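Local coordinates for ZmpA Glycopeptidase (Clostridium perfringens, PDB 6XSX), which is a bacterial glycopeptidase whose M60 metalloprotease module, the part described here, probably cleaves the peptide backbone of glycosylated proteins, at residues K39-P50 / E231-I241; M253-F262 / G278-N286. All coordinates share one frame; numbering follows the deposited sequence.

Interaction 1 (K39-P50 / E231-I241); sequences KRKVWNFQDWQP and EVNSDFNFRYI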
loop_
_atom_site.group_PDB
_atom_site.type_symbol
_atom_site.label_atom_id
_atom_site.label_comp_id
_atom_site.label_asym_id
_atom_site.label_seq_id
_atom_site.Cartn_x
_atom_site.Cartn_y
_atom_site.Cartn_z
ATOM N N LYS A 39 -10.312 15.847 0.336
ATOM C CA LYS A 39 -10.439 16.190 1.744
ATOM C C LYS A 39 -9.453 15.365 2.571
ATOM O O LYS A 39 -8.919 15.855 3.561
ATOM C CB LYS A 39 -11.846 15.886 2.261
ATOM C CG LYS A 39 -12.957 16.774 1.722
ATOM C CD LYS A 39 -14.274 16.460 2.389
ATOM C CE LYS A 39 -15.434 17.274 1.862
ATOM N NZ LYS A 39 -16.713 16.697 2.339
ATOM N N ARG A 40 -9.199 14.121 2.142
ATOM C CA ARG A 40 -8.518 13.143 2.973
ATOM C C ARG A 40 -7.109 12.873 2.457
ATOM O O ARG A 40 -6.446 11.963 2.947
ATOM C CB ARG A 40 -9.345 11.853 3.011
ATOM C CG ARG A 40 -10.706 12.051 3.662
ATOM C CD ARG A 40 -11.643 10.920 3.315
ATOM N NE ARG A 40 -12.915 10.979 4.029
ATOM C CZ ARG A 40 -13.943 11.757 3.699
ATOM N NH1 ARG A 40 -13.859 12.557 2.646
ATOM N NH2 ARG A 40 -15.058 11.702 4.410
ATOM N N LYS A 41 -6.679 13.661 1.462
ATOM C CA LYS A 41 -5.355 13.608 0.857
ATOM C C LYS A 41 -5.081 12.257 0.200
ATOM O O LYS A 41 -3.924 11.862 0.074
ATOM C CB LYS A 41 -4.236 13.923 1.861
ATOM C CG LYS A 41 -4.444 15.129 2.766
ATOM C CD LYS A 41 -4.520 16.453 2.052
ATOM C CE LYS A 41 -4.411 17.618 3.015
ATOM N NZ LYS A 41 -4.335 18.898 2.280
ATOM N N VAL A 42 -6.122 11.552 -0.256
ATOM C CA VAL A 42 -5.870 10.388 -1.100
ATOM C C VAL A 42 -6.093 10.768 -2.565
ATOM O O VAL A 42 -6.624 11.837 -2.860
ATOM C CB VAL A 42 -6.654 9.130 -0.668
ATOM C CG1 VAL A 42 -6.396 8.794 0.795
ATOM C CG2 VAL A 42 -8.148 9.272 -0.932
ATOM N N TRP A 43 -5.681 9.875 -3.471
ATOM C CA TRP A 43 -5.439 10.223 -4.859
ATOM C C TRP A 43 -6.680 9.955 -5.713
ATOM O O TRP A 43 -6.726 8.973 -6.442
ATOM C CB TRP A 43 -4.207 9.468 -5.377
ATOM C CG TRP A 43 -3.687 9.998 -6.679
ATOM C CD1 TRP A 43 -4.334 10.847 -7.525
ATOM C CD2 TRP A 43 -2.425 9.694 -7.301
ATOM N NE1 TRP A 43 -3.558 11.109 -8.617
ATOM C CE2 TRP A 43 -2.380 10.422 -8.511
ATOM C CE3 TRP A 43 -1.323 8.905 -6.953
ATOM C CZ2 TRP A 43 -1.286 10.367 -9.380
ATOM C CZ3 TRP A 43 -0.243 8.847 -7.811
ATOM C CH2 TRP A 43 -0.225 9.572 -9.008
ATOM N N ASN A 44 -7.694 10.822 -5.572
ATOM C CA ASN A 44 -8.854 10.933 -6.453
ATOM C C ASN A 44 -9.470 9.573 -6.764
ATOM O O ASN A 44 -9.501 9.148 -7.918
ATOM C CB ASN A 44 -8.521 11.714 -7.726
ATOM C CG ASN A 44 -7.905 13.061 -7.420
ATOM O OD1 ASN A 44 -8.185 13.654 -6.382
ATOM N ND2 ASN A 44 -7.030 13.524 -8.298
ATOM N N PHE A 45 -9.983 8.908 -5.728
ATOM C CA PHE A 45 -10.542 7.575 -5.884
ATOM C C PHE A 45 -11.804 7.667 -6.738
ATOM O O PHE A 45 -12.526 8.660 -6.654
ATOM C CB PHE A 45 -10.864 6.973 -4.516
ATOM C CG PHE A 45 -9.667 6.562 -3.695
ATOM C CD1 PHE A 45 -8.373 6.839 -4.118
ATOM C CD2 PHE A 45 -9.836 5.937 -2.467
ATOM C CE1 PHE A 45 -7.279 6.467 -3.349
ATOM C CE2 PHE A 45 -8.743 5.559 -1.700
ATOM C CZ PHE A 45 -7.464 5.821 -2.147
ATOM N N GLN A 46 -12.032 6.634 -7.566
ATOM C CA GLN A 46 -13.253 6.489 -8.348
ATOM C C GLN A 46 -14.323 5.838 -7.472
ATOM O O GLN A 46 -14.060 5.452 -6.332
ATOM C CB GLN A 46 -13.004 5.640 -9.599
ATOM C CG GLN A 46 -11.739 6.007 -10.370
ATOM C CD GLN A 46 -11.716 7.460 -10.787
ATOM O OE1 GLN A 46 -10.796 8.212 -10.447
ATOM N NE2 GLN A 46 -12.745 7.878 -11.501
ATOM N N ASP A 47 -15.536 5.717 -8.016
ATOM C CA ASP A 47 -16.621 5.086 -7.289
ATOM C C ASP A 47 -17.505 4.304 -8.257
ATOM O O ASP A 47 -18.730 4.310 -8.120
ATOM C CB ASP A 47 -17.425 6.127 -6.514
ATOM C CG ASP A 47 -18.337 5.500 -5.481
ATOM O OD1 ASP A 47 -18.040 4.367 -5.037
ATOM O OD2 ASP A 47 -19.327 6.154 -5.120
ATOM N N TRP A 48 -16.856 3.618 -9.211
ATOM C CA TRP A 48 -17.530 2.796 -10.201
ATOM C C TRP A 48 -18.389 1.721 -9.532
ATOM O O TRP A 48 -17.915 1.024 -8.635
ATOM C CB TRP A 48 -16.508 2.139 -11.133
ATOM C CG TRP A 48 -15.655 3.101 -11.894
ATOM C CD1 TRP A 48 -15.826 4.451 -12.036
ATOM C CD2 TRP A 48 -14.512 2.756 -12.681
ATOM N NE1 TRP A 48 -14.847 4.970 -12.836
ATOM C CE2 TRP A 48 -14.029 3.953 -13.252
ATOM C CE3 TRP A 48 -13.865 1.553 -12.963
ATOM C CZ2 TRP A 48 -12.903 3.981 -14.071
ATOM C CZ3 TRP A 48 -12.748 1.582 -13.765
ATOM C CH2 TRP A 48 -12.280 2.780 -14.312
ATOM N N GLN A 49 -19.628 1.573 -10.028
ATOM C CA GLN A 49 -20.584 0.602 -9.500
ATOM C C GLN A 49 -21.030 -0.340 -10.614
ATOM O O GLN A 49 -21.091 0.068 -11.776
ATOM C CB GLN A 49 -21.750 1.298 -8.801
ATOM C CG GLN A 49 -21.313 2.211 -7.656
ATOM C CD GLN A 49 -20.545 1.496 -6.569
ATOM O OE1 GLN A 49 -20.863 0.377 -6.188
ATOM N NE2 GLN A 49 -19.524 2.148 -6.044
ATOM N N PRO A 50 -21.276 -1.636 -10.285
ATOM C CA PRO A 50 -21.504 -2.690 -11.279
ATOM C C PRO A 50 -22.775 -2.553 -12.111
ATOM O O PRO A 50 -23.797 -2.078 -11.608
ATOM C CB PRO A 50 -21.660 -3.971 -10.437
ATOM C CG PRO A 50 -22.042 -3.477 -9.050
ATOM C CD PRO A 50 -21.306 -2.161 -8.903
ATOM N N GLU A 231 -13.769 14.189 10.112
ATOM C CA GLU A 231 -14.127 14.035 8.711
ATOM C C GLU A 231 -12.923 13.535 7.909
ATOM O O GLU A 231 -13.058 12.602 7.116
ATOM C CB GLU A 231 -14.700 15.320 8.111
ATOM C CG GLU A 231 -15.387 15.068 6.775
ATOM C CD GLU A 231 -15.851 16.291 6.002
ATOM O OE1 GLU A 231 -15.565 17.408 6.435
ATOM O OE2 GLU A 231 -16.495 16.114 4.959
ATOM N N VAL A 232 -11.750 14.147 8.143
ATOM C CA VAL A 232 -10.538 13.825 7.403
ATOM C C VAL A 232 -10.015 12.453 7.822
ATOM O O VAL A 232 -9.054 11.958 7.245
ATOM C CB VAL A 232 -9.452 14.920 7.510
ATOM C CG1 VAL A 232 -9.960 16.280 7.038
ATOM C CG2 VAL A 232 -8.840 15.015 8.906
ATOM N N ASN A 233 -10.655 11.839 8.823
ATOM C CA ASN A 233 -10.246 10.530 9.307
ATOM C C ASN A 233 -11.386 9.526 9.157
ATOM O O ASN A 233 -11.377 8.486 9.813
ATOM C CB ASN A 233 -9.788 10.579 10.770
ATOM C CG ASN A 233 -8.469 11.289 10.988
ATOM O OD1 ASN A 233 -7.660 11.419 10.073
ATOM N ND2 ASN A 233 -8.235 11.736 12.212
ATOM N N SER A 234 -12.362 9.831 8.289
ATOM C CA SER A 234 -13.499 8.937 8.105
ATOM C C SER A 234 -13.451 8.266 6.738
ATOM O O SER A 234 -12.872 8.792 5.792
ATOM C CB SER A 234 -14.812 9.644 8.309
ATOM O OG SER A 234 -14.926 10.753 7.427
ATOM N N ASP A 235 -14.086 7.094 6.672
ATOM C CA ASP A 235 -14.373 6.379 5.443
ATOM C C ASP A 235 -15.303 7.239 4.589
ATOM O O ASP A 235 -15.889 8.195 5.084
ATOM C CB ASP A 235 -15.013 5.029 5.775
ATOM C CG ASP A 235 -14.861 3.980 4.684
ATOM O OD1 ASP A 235 -14.265 4.273 3.629
ATOM O OD2 ASP A 235 -15.335 2.880 4.902
ATOM N N PHE A 236 -15.416 6.906 3.299
ATOM C CA PHE A 236 -16.316 7.614 2.391
ATOM C C PHE A 236 -16.699 6.660 1.259
ATOM O O PHE A 236 -16.227 5.521 1.234
ATOM C CB PHE A 236 -15.675 8.920 1.907
ATOM C CG PHE A 236 -14.443 8.743 1.053
ATOM C CD1 PHE A 236 -13.226 8.398 1.620
ATOM C CD2 PHE A 236 -14.503 8.909 -0.327
ATOM C CE1 PHE A 236 -12.095 8.249 0.831
ATOM C CE2 PHE A 236 -13.374 8.753 -1.116
ATOM C CZ PHE A 236 -12.168 8.422 -0.534
ATOM N N ASN A 237 -17.566 7.104 0.337
ATOM C CA ASN A 237 -17.991 6.225 -0.748
ATOM C C ASN A 237 -16.931 6.226 -1.845
ATOM O O ASN A 237 -16.701 7.259 -2.467
ATOM C CB ASN A 237 -19.356 6.604 -1.329
ATOM C CG ASN A 237 -20.495 6.430 -0.348
ATOM O OD1 ASN A 237 -20.501 5.493 0.444
ATOM N ND2 ASN A 237 -21.469 7.327 -0.401
ATOM N N PHE A 238 -16.296 5.064 -2.058
ATOM C CA PHE A 238 -15.349 4.871 -3.144
ATOM C C PHE A 238 -15.287 3.393 -3.527
ATOM O O PHE A 238 -15.776 2.527 -2.806
ATOM C CB PHE A 238 -13.964 5.403 -2.759
ATOM C CG PHE A 238 -13.272 4.636 -1.656
ATOM C CD1 PHE A 238 -12.547 3.485 -1.934
ATOM C CD2 PHE A 238 -13.298 5.099 -0.347
ATOM C CE1 PHE A 238 -11.886 2.797 -0.925
ATOM C CE2 PHE A 238 -12.636 4.419 0.663
ATOM C CZ PHE A 238 -11.934 3.264 0.371
ATOM N N ARG A 239 -14.681 3.107 -4.680
ATOM C CA ARG A 239 -14.354 1.729 -5.002
ATOM C C ARG A 239 -12.920 1.686 -5.521
ATOM O O ARG A 239 -12.639 2.191 -6.605
ATOM C CB ARG A 239 -15.355 1.103 -5.982
ATOM C CG ARG A 239 -15.152 -0.393 -6.186
ATOM C CD ARG A 239 -16.101 -1.018 -7.203
ATOM N NE ARG A 239 -17.492 -1.035 -6.748
ATOM C CZ ARG A 239 -17.990 -1.924 -5.893
ATOM N NH1 ARG A 239 -17.211 -2.864 -5.390
ATOM N NH2 ARG A 239 -19.261 -1.870 -5.537
ATOM N N TYR A 240 -12.019 1.114 -4.711
ATOM C CA TYR A 240 -10.627 1.001 -5.119
ATOM C C TYR A 240 -10.576 -0.009 -6.258
ATOM O O TYR A 240 -11.291 -1.015 -6.214
ATOM C CB TYR A 240 -9.735 0.548 -3.956
ATOM C CG TYR A 240 -8.262 0.669 -4.265
ATOM C CD1 TYR A 240 -7.541 1.804 -3.913
ATOM C CD2 TYR A 240 -7.605 -0.322 -4.972
ATOM C CE1 TYR A 240 -6.194 1.927 -4.229
ATOM C CE2 TYR A 240 -6.265 -0.213 -5.303
ATOM C CZ TYR A 240 -5.554 0.913 -4.922
ATOM O OH TYR A 240 -4.233 1.013 -5.253
ATOM N N ILE A 241 -9.721 0.261 -7.253
ATOM C CA ILE A 241 -9.670 -0.540 -8.470
ATOM C C ILE A 241 -8.251 -1.057 -8.694
ATOM O O ILE A 241 -7.303 -0.269 -8.743
ATOM C CB ILE A 241 -10.136 0.289 -9.688
ATOM C CG1 ILE A 241 -11.564 0.814 -9.502
ATOM C CG2 ILE A 241 -9.985 -0.514 -10.982
ATOM C CD1 ILE A 241 -11.841 2.109 -10.237
HETATM O O HOH W 1 -10.736 4.132 -7.294
HETATM O O HOH W 2 -17.885 0.747 -3.544
#

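Interaction 2 (M253-F262 / G278-N286); sequences MNAGNGITGF and GFMHEMGHN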
loop_
_atom_site.group_PDB
_atom_site.type_symbol
_atom_site.label_atom_id
_atom_site.label_comp_id
_atom_site.label_asym_id
_atom_site.label_seq_id
_atom_site.Cartn_x
_atom_site.Cartn_y
_atom_site.Cartn_z
ATOM N N MET A 253 4.446 -2.376 -12.248
ATOM C CA MET A 253 3.066 -1.976 -12.009
ATOM C C MET A 253 2.982 -0.448 -11.932
ATOM O O MET A 253 3.998 0.235 -12.092
ATOM C CB MET A 253 2.538 -2.605 -10.715
ATOM C CG MET A 253 2.408 -4.116 -10.796
ATOM S SD MET A 253 2.102 -4.888 -9.192
ATOM C CE MET A 253 2.834 -6.502 -9.459
ATOM N N ASN A 254 1.767 0.087 -11.714
ATOM C CA ASN A 254 1.584 1.528 -11.561
ATOM C C ASN A 254 0.369 1.869 -10.690
ATOM O O ASN A 254 -0.371 0.980 -10.244
ATOM C CB ASN A 254 1.574 2.263 -12.906
ATOM C CG ASN A 254 0.300 2.053 -13.695
ATOM O OD1 ASN A 254 -0.585 1.305 -13.282
ATOM N ND2 ASN A 254 0.196 2.725 -14.830
ATOM N N ALA A 255 0.182 3.187 -10.483
ATOM C CA ALA A 255 -0.790 3.723 -9.540
ATOM C C ALA A 255 -1.220 5.139 -9.923
ATOM O O ALA A 255 -0.517 5.841 -10.642
ATOM C CB ALA A 255 -0.216 3.695 -8.148
ATOM N N GLY A 256 -2.374 5.546 -9.385
ATOM C CA GLY A 256 -2.996 6.841 -9.608
ATOM C C GLY A 256 -4.518 6.720 -9.616
ATOM O O GLY A 256 -5.057 5.702 -10.051
ATOM N N ASN A 257 -5.197 7.744 -9.090
ATOM C CA ASN A 257 -6.638 7.882 -9.241
ATOM C C ASN A 257 -7.381 6.717 -8.577
ATOM O O ASN A 257 -8.467 6.330 -9.013
ATOM C CB ASN A 257 -7.025 8.085 -10.711
ATOM C CG ASN A 257 -6.427 9.349 -11.296
ATOM O OD1 ASN A 257 -6.773 10.453 -10.874
ATOM N ND2 ASN A 257 -5.504 9.194 -12.230
ATOM N N GLY A 258 -6.790 6.167 -7.513
ATOM C CA GLY A 258 -7.375 5.042 -6.803
ATOM C C GLY A 258 -7.402 3.772 -7.649
ATOM O O GLY A 258 -8.285 2.934 -7.489
ATOM N N ILE A 259 -6.423 3.644 -8.548
ATOM C CA ILE A 259 -6.314 2.479 -9.412
ATOM C C ILE A 259 -4.910 1.898 -9.260
ATOM O O ILE A 259 -3.927 2.632 -9.365
ATOM C CB ILE A 259 -6.612 2.872 -10.878
ATOM C CG1 ILE A 259 -8.072 3.305 -11.062
ATOM C CG2 ILE A 259 -6.228 1.753 -11.839
ATOM C CD1 ILE A 259 -8.316 4.253 -12.232
ATOM N N THR A 260 -4.836 0.578 -9.028
ATOM C CA THR A 260 -3.605 -0.177 -9.216
ATOM C C THR A 260 -3.647 -0.885 -10.573
ATOM O O THR A 260 -4.602 -1.593 -10.891
ATOM C CB THR A 260 -3.391 -1.215 -8.104
ATOM O OG1 THR A 260 -3.056 -0.527 -6.897
ATOM C CG2 THR A 260 -2.321 -2.232 -8.448
ATOM N N GLY A 261 -2.609 -0.670 -11.380
ATOM C CA GLY A 261 -2.457 -1.399 -12.630
ATOM C C GLY A 261 -1.457 -2.532 -12.435
ATOM O O GLY A 261 -0.488 -2.358 -11.706
ATOM N N PHE A 262 -1.734 -3.694 -13.040
ATOM C CA PHE A 262 -0.829 -4.833 -13.015
ATOM C C PHE A 262 -0.811 -5.434 -14.419
ATOM O O PHE A 262 -1.785 -5.309 -15.158
ATOM C CB PHE A 262 -1.262 -5.863 -11.965
ATOM C CG PHE A 262 -2.707 -6.287 -12.074
ATOM C CD1 PHE A 262 -3.123 -7.172 -13.067
ATOM C CD2 PHE A 262 -3.665 -5.773 -11.208
ATOM C CE1 PHE A 262 -4.461 -7.526 -13.186
ATOM C CE2 PHE A 262 -4.999 -6.151 -11.309
ATOM C CZ PHE A 262 -5.400 -7.014 -12.308
ATOM N N GLY A 278 5.143 -5.364 -4.650
ATOM C CA GLY A 278 4.609 -4.850 -5.905
ATOM C C GLY A 278 3.204 -4.255 -5.771
ATOM O O GLY A 278 2.995 -3.097 -6.117
ATOM N N PHE A 279 2.249 -5.036 -5.243
ATOM C CA PHE A 279 0.865 -4.587 -5.159
ATOM C C PHE A 279 0.701 -3.460 -4.145
ATOM O O PHE A 279 0.036 -2.466 -4.433
ATOM C CB PHE A 279 -0.088 -5.746 -4.851
ATOM C CG PHE A 279 -0.495 -6.528 -6.075
ATOM C CD1 PHE A 279 -1.590 -6.137 -6.834
ATOM C CD2 PHE A 279 0.248 -7.623 -6.494
ATOM C CE1 PHE A 279 -1.956 -6.844 -7.972
ATOM C CE2 PHE A 279 -0.118 -8.330 -7.630
ATOM C CZ PHE A 279 -1.216 -7.936 -8.370
ATOM N N MET A 280 1.297 -3.623 -2.958
ATOM C CA MET A 280 1.024 -2.717 -1.854
ATOM C C MET A 280 1.756 -1.389 -2.042
ATOM O O MET A 280 1.291 -0.352 -1.576
ATOM C CB MET A 280 1.355 -3.368 -0.509
ATOM C CG MET A 280 0.491 -4.590 -0.242
ATOM S SD MET A 280 -1.286 -4.224 -0.459
ATOM C CE MET A 280 -1.559 -3.137 0.933
ATOM N N HIS A 281 2.866 -1.411 -2.786
ATOM C CA HIS A 281 3.558 -0.178 -3.127
ATOM C C HIS A 281 2.636 0.725 -3.944
ATOM O O HIS A 281 2.600 1.929 -3.719
ATOM C CB HIS A 281 4.887 -0.482 -3.833
ATOM C CG HIS A 281 5.552 0.704 -4.451
ATOM N ND1 HIS A 281 6.465 1.487 -3.760
ATOM C CD2 HIS A 281 5.448 1.240 -5.688
ATOM C CE1 HIS A 281 6.892 2.457 -4.545
ATOM N NE2 HIS A 281 6.283 2.327 -5.742
ATOM N N GLU A 282 1.874 0.130 -4.871
ATOM C CA GLU A 282 0.934 0.887 -5.688
ATOM C C GLU A 282 -0.221 1.414 -4.846
ATOM O O GLU A 282 -0.654 2.542 -5.045
ATOM C CB GLU A 282 0.390 0.060 -6.854
ATOM C CG GLU A 282 1.474 -0.418 -7.807
ATOM C CD GLU A 282 2.529 0.614 -8.166
ATOM O OE1 GLU A 282 2.161 1.779 -8.381
ATOM O OE2 GLU A 282 3.729 0.252 -8.213
ATOM N N MET A 283 -0.742 0.595 -3.928
ATOM C CA MET A 283 -1.833 1.074 -3.095
ATOM C C MET A 283 -1.323 2.249 -2.254
ATOM O O MET A 283 -2.031 3.242 -2.076
ATOM C CB MET A 283 -2.386 -0.036 -2.191
ATOM C CG MET A 283 -3.526 0.429 -1.299
ATOM S SD MET A 283 -4.489 -0.946 -0.603
ATOM C CE MET A 283 -5.272 -1.567 -2.092
ATOM N N GLY A 284 -0.069 2.136 -1.785
ATOM C CA GLY A 284 0.604 3.183 -1.025
ATOM C C GLY A 284 0.617 4.534 -1.744
ATOM O O GLY A 284 0.316 5.557 -1.137
ATOM N N HIS A 285 0.968 4.526 -3.036
ATOM C CA HIS A 285 0.971 5.739 -3.840
ATOM C C HIS A 285 -0.421 6.362 -3.841
ATOM O O HIS A 285 -0.546 7.576 -3.861
ATOM C CB HIS A 285 1.305 5.441 -5.308
ATOM C CG HIS A 285 2.751 5.298 -5.636
ATOM N ND1 HIS A 285 3.712 6.176 -5.164
ATOM C CD2 HIS A 285 3.390 4.412 -6.435
ATOM C CE1 HIS A 285 4.894 5.813 -5.631
ATOM N NE2 HIS A 285 4.721 4.732 -6.423
ATOM N N ASN A 286 -1.459 5.519 -3.863
ATOM C CA ASN A 286 -2.826 5.997 -3.994
ATOM C C ASN A 286 -3.316 6.602 -2.682
ATOM O O ASN A 286 -4.220 7.441 -2.681
ATOM C CB ASN A 286 -3.763 4.902 -4.513
ATOM C CG ASN A 286 -3.804 4.854 -6.027
ATOM O OD1 ASN A 286 -3.984 5.882 -6.678
ATOM N ND2 ASN A 286 -3.646 3.668 -6.594
HETATM O O HOH W 3 -2.615 -2.330 -5.021
#

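Interaction 1 (K39-P50 / E231-I241)
Arg239 reaches from segment 231-241 into the loop that leads to strand 49-56. Its CB and CG pass the carbonyl of Trp48, and Arg239 CD comes closest of the carbons, 3.1 Å from Trp48 O. A bend at chi3 (-68°) then points the edge of the guanidinium at that oxygen. Arg239 NE donates to Trp48 O at 2.8 Å, nearly along the C=O axis but bent at the hydrogen (132°). Arg239 NH2 donates to Gln49 OE1 at 2.8 Å, and this bond is straighter (165°). Both acceptors lie close to the guanidinium plane. NH1 turns elsewhere, to Ser183 O and Thr186 O. The backbone N of Arg239 also bonds to Gln46 O. Next to it, Ile241 sets CD1 over the face of the Trp48 six-membered ring, a CH-pi contact.

Further along, the edge of Phe45 meets the face of Phe238, and the edge of Tyr240 meets the face of Phe45. At the other end, Arg40 NE bonds to Ser234 O at 2.8 Å and Arg40 NH2 to Ser234 OG at 3.2 Å, while Phe236 covers one guanidinium face. Lys39 NZ makes a salt bridge to Glu231 OE2. Across the contact both arginines bind neutral oxygens, though Arg40 NH1 pairs with Glu36, which implies directional pairing of two loops around an aromatic centre.

Interaction 2 (M253-F262 / G278-N286)
Asn286, on helix 278-286, holds the hairpin turn Gly256-Ile259 through both ends of its amide. Asn286 OD1 accepts from Gly258 N at 2.9 Å, with the donor above the carbonyl plane of the amide. Asn286 ND2 donates to Ile259 O at 3.0 Å, and this oxygen lies in the amide plane but is met from above its own carbonyl plane. The turn is of type I', with Asn257 and Gly258 at its corners.

One turn of helix earlier, Glu282 CG packs 3.8 Å from Met253 CB. A bend at chi2 (-43°) lays the Glu282 carboxylate beside the backbone at Asn254 and Ala255. Ala255 CB also touches His285 CB at 3.7 Å. At the start of the helix segment, Met253 SD sits over the centre of the Phe279 ring, 4.2 Å from the centroid. Phe262 approaches the same ring obliquely.

Further out, a water joins Thr260 OG1 to Phe279 O. Tyr240 OH bonds to both Thr260 OG1 and Asn286 ND2, so it helps to position the amide. His281, Glu282 and His285 fit the HExxH pattern of zinc metallopeptidases, although no metal is bound to them here. A helix bearing this motif beside an edge strand is consistent with a zincin-type active site, as expected of an M60 peptidase.

In the fold
Interactions 1 and 2 meet at strand 240-244, whose first two residues close segment 231-241 and which neighbours strand 259-262 in the same mixed sheet. There Ile241 O probably bonds to Thr260 N. Phe45 also packs on Asn286 O, so the aromatic cluster of interaction 1 borders the end of the helix. Interaction 2 lies nearer the centre of the chain, and none of its touching residues is exposed. It joins a hairpin to a helix with few polar bonds. Interaction 1 joins two mostly irregular segments and runs from a buried aromatic centre to an exposed salt bridge. Its chemistry is correspondingly richer in charged side chains.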